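Local coordinates for protein EpsJ (PDB 2RET) that probably acts as a minor pseudopilin of the type 2 secretion system, pairing with the pseudopilin EpsI in the pseudopilus, at residues B[86-91]-B[99-104]. Residues are numbered along the deposited sequence; the frame is centred on the assembly and turned at random.
Sequences TKVGYR and RVWWRY
Lys-87 lies across the indole of Trp-102, its partner in a hydrogen-bonded antiparallel pair. The lysine chain starts with CG anti to the backbone N (chi1 179°) and turns at chi3 (77°), which lays CE over one indole face, 3.8 Å from Trp-102 CD2. NZ then stands 4.9 Å from the centroid of the five-membered ring and 15° off its normal, a cation-pi geometry, while also bonding to Pro-105 O. Val-100 CG1 touches the opposite face near the rim of the six-membered ring, giving the indole aliphatic contacts on both sides. With CG of Trp-102 beside its own backbone N and the indole turned by chi2, the six-membered ring reaches toward Gly-89, and CZ3 comes edge-on to 3.9 Å from Gly-89 N, where no side chain intervenes.

The other face of the sheet carries Val-88, Tyr-90, Arg-99 and Trp-101. Arg-99 places CG over the Tyr-90 ring, 4.1 Å from its centroid, as a CH-pi contact. Both polar ends converge on Asp-31: Tyr-90 OH by a hydrogen bond, Arg-99 NH2 by a salt bridge. Val-88 CG1 packs 3.7 Å from Trp-101 CD1, and a water at the indole edge, in its plane, accepts from Trp-101 NE1 (3.0 Å) and joins it to Thr-86 OG1. Four backbone bonds, two each for Lys-87/Trp-102 and Gly-89/Val-100, fix the register; Trp-102 N to Lys-87 O is nearly straight at 2.7 Å.

This hairpin of strands 79-93 and 96-102 lies in the antiparallel sheet between strand 64-74, paired with 79-93, and strand 114-119, paired with 96-102. Helix 10-32 covers the Tyr-90/Arg-99 side through Met-27 and Asp-31, an N-terminal helix laid on a sheet as in pseudopilins, whereas Trp-101 packs against Val-26 of a second EpsJ subunit.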
# COMPACT_ATOMS: atom_id res chain seq x y z
N THR B 86 -13.69 11.49 -5.69
CA THR B 86 -14.50 12.56 -6.28
C THR B 86 -15.32 11.96 -7.41
O THR B 86 -15.31 10.77 -7.62
CB THR B 86 -13.62 13.71 -6.82
OG1 THR B 86 -12.71 13.21 -7.80
CG2 THR B 86 -12.86 14.43 -5.64
N LYS B 87 -16.07 12.77 -8.13
CA LYS B 87 -16.92 12.24 -9.21
C LYS B 87 -16.76 13.18 -10.39
O LYS B 87 -16.67 14.40 -10.21
CB LYS B 87 -18.36 12.13 -8.71
CG LYS B 87 -19.38 11.62 -9.70
CD LYS B 87 -20.71 11.39 -9.07
CE LYS B 87 -21.49 12.65 -8.83
NZ LYS B 87 -22.71 12.31 -8.05
N VAL B 88 -16.63 12.62 -11.59
CA VAL B 88 -16.42 13.39 -12.81
C VAL B 88 -17.33 12.85 -13.96
O VAL B 88 -17.70 11.70 -13.97
CB VAL B 88 -14.94 13.35 -13.29
CG1 VAL B 88 -14.00 13.80 -12.19
CG2 VAL B 88 -14.58 11.97 -13.82
N GLY B 89 -17.68 13.70 -14.90
CA GLY B 89 -18.29 13.23 -16.14
C GLY B 89 -17.89 14.03 -17.36
O GLY B 89 -17.26 15.04 -17.26
N TYR B 90 -18.24 13.52 -18.53
CA TYR B 90 -17.93 14.21 -19.79
C TYR B 90 -19.22 14.22 -20.62
O TYR B 90 -20.04 13.30 -20.55
CB TYR B 90 -16.79 13.50 -20.56
CG TYR B 90 -15.42 13.69 -19.95
CD1 TYR B 90 -15.02 13.00 -18.81
CD2 TYR B 90 -14.52 14.60 -20.49
CE1 TYR B 90 -13.76 13.22 -18.25
CE2 TYR B 90 -13.30 14.80 -19.94
CZ TYR B 90 -12.92 14.11 -18.83
OH TYR B 90 -11.67 14.35 -18.33
N ARG B 91 -19.40 15.29 -21.37
CA ARG B 91 -20.55 15.42 -22.25
C ARG B 91 -20.21 16.35 -23.39
O ARG B 91 -19.20 17.08 -23.32
CB ARG B 91 -21.73 15.99 -21.47
CG ARG B 91 -21.44 17.34 -20.93
CD ARG B 91 -22.61 17.95 -20.30
NE ARG B 91 -22.39 19.38 -20.11
CZ ARG B 91 -22.88 20.07 -19.08
NH1 ARG B 91 -23.62 19.48 -18.15
NH2 ARG B 91 -22.63 21.37 -18.98
N ARG B 99 -16.14 18.87 -19.25
CA ARG B 99 -15.88 17.98 -18.12
C ARG B 99 -16.59 18.54 -16.91
O ARG B 99 -16.54 19.74 -16.66
CB ARG B 99 -14.38 17.89 -17.85
CG ARG B 99 -14.01 16.94 -16.65
CD ARG B 99 -13.17 17.67 -15.67
NE ARG B 99 -12.50 16.79 -14.75
CZ ARG B 99 -11.81 17.19 -13.69
NH1 ARG B 99 -11.68 18.47 -13.40
NH2 ARG B 99 -11.26 16.29 -12.91
N VAL B 100 -17.30 17.67 -16.21
CA VAL B 100 -18.08 18.06 -15.06
C VAL B 100 -17.51 17.36 -13.85
O VAL B 100 -17.12 16.23 -13.93
CB VAL B 100 -19.57 17.70 -15.17
CG1 VAL B 100 -20.35 18.36 -14.01
CG2 VAL B 100 -20.17 18.10 -16.57
N TRP B 101 -17.47 18.05 -12.73
CA TRP B 101 -16.71 17.59 -11.57
C TRP B 101 -17.52 17.82 -10.33
O TRP B 101 -18.07 18.91 -10.15
CB TRP B 101 -15.41 18.38 -11.45
CG TRP B 101 -14.54 17.95 -10.32
CD1 TRP B 101 -13.61 16.97 -10.34
CD2 TRP B 101 -14.52 18.50 -8.99
NE1 TRP B 101 -12.98 16.88 -9.11
CE2 TRP B 101 -13.53 17.80 -8.26
CE3 TRP B 101 -15.24 19.51 -8.35
CZ2 TRP B 101 -13.22 18.10 -6.93
CZ3 TRP B 101 -14.94 19.81 -7.03
CH2 TRP B 101 -13.93 19.10 -6.34
N TRP B 102 -17.58 16.81 -9.48
CA TRP B 102 -18.18 16.92 -8.17
C TRP B 102 -17.21 16.48 -7.11
O TRP B 102 -16.53 15.47 -7.25
CB TRP B 102 -19.42 16.06 -8.07
CG TRP B 102 -20.56 16.44 -8.98
CD1 TRP B 102 -21.62 17.24 -8.67
CD2 TRP B 102 -20.75 16.02 -10.33
NE1 TRP B 102 -22.47 17.32 -9.74
CE2 TRP B 102 -21.96 16.59 -10.78
CE3 TRP B 102 -20.01 15.21 -11.21
CZ2 TRP B 102 -22.48 16.35 -12.07
CZ3 TRP B 102 -20.52 14.98 -12.48
CH2 TRP B 102 -21.72 15.56 -12.90
N ARG B 103 -17.17 17.23 -6.01
CA ARG B 103 -16.31 16.93 -4.87
C ARG B 103 -16.68 15.62 -4.15
O ARG B 103 -15.80 14.91 -3.69
CB ARG B 103 -16.35 18.12 -3.90
CG ARG B 103 -15.64 17.93 -2.59
CD ARG B 103 -14.14 17.82 -2.72
NE ARG B 103 -13.59 17.49 -1.40
CZ ARG B 103 -13.51 16.26 -0.90
NH1 ARG B 103 -13.88 15.23 -1.63
NH2 ARG B 103 -13.03 16.07 0.32
N TYR B 104 -17.97 15.33 -4.03
CA TYR B 104 -18.45 14.10 -3.39
C TYR B 104 -19.15 13.20 -4.39
O TYR B 104 -19.94 13.69 -5.20
CB TYR B 104 -19.42 14.45 -2.24
CG TYR B 104 -18.75 15.33 -1.22
CD1 TYR B 104 -17.70 14.84 -0.41
CD2 TYR B 104 -19.08 16.68 -1.11
CE1 TYR B 104 -17.04 15.67 0.50
CE2 TYR B 104 -18.40 17.52 -0.21
CZ TYR B 104 -17.40 17.00 0.60
OH TYR B 104 -16.74 17.83 1.50
O HOH W 1 -10.85 14.77 -8.96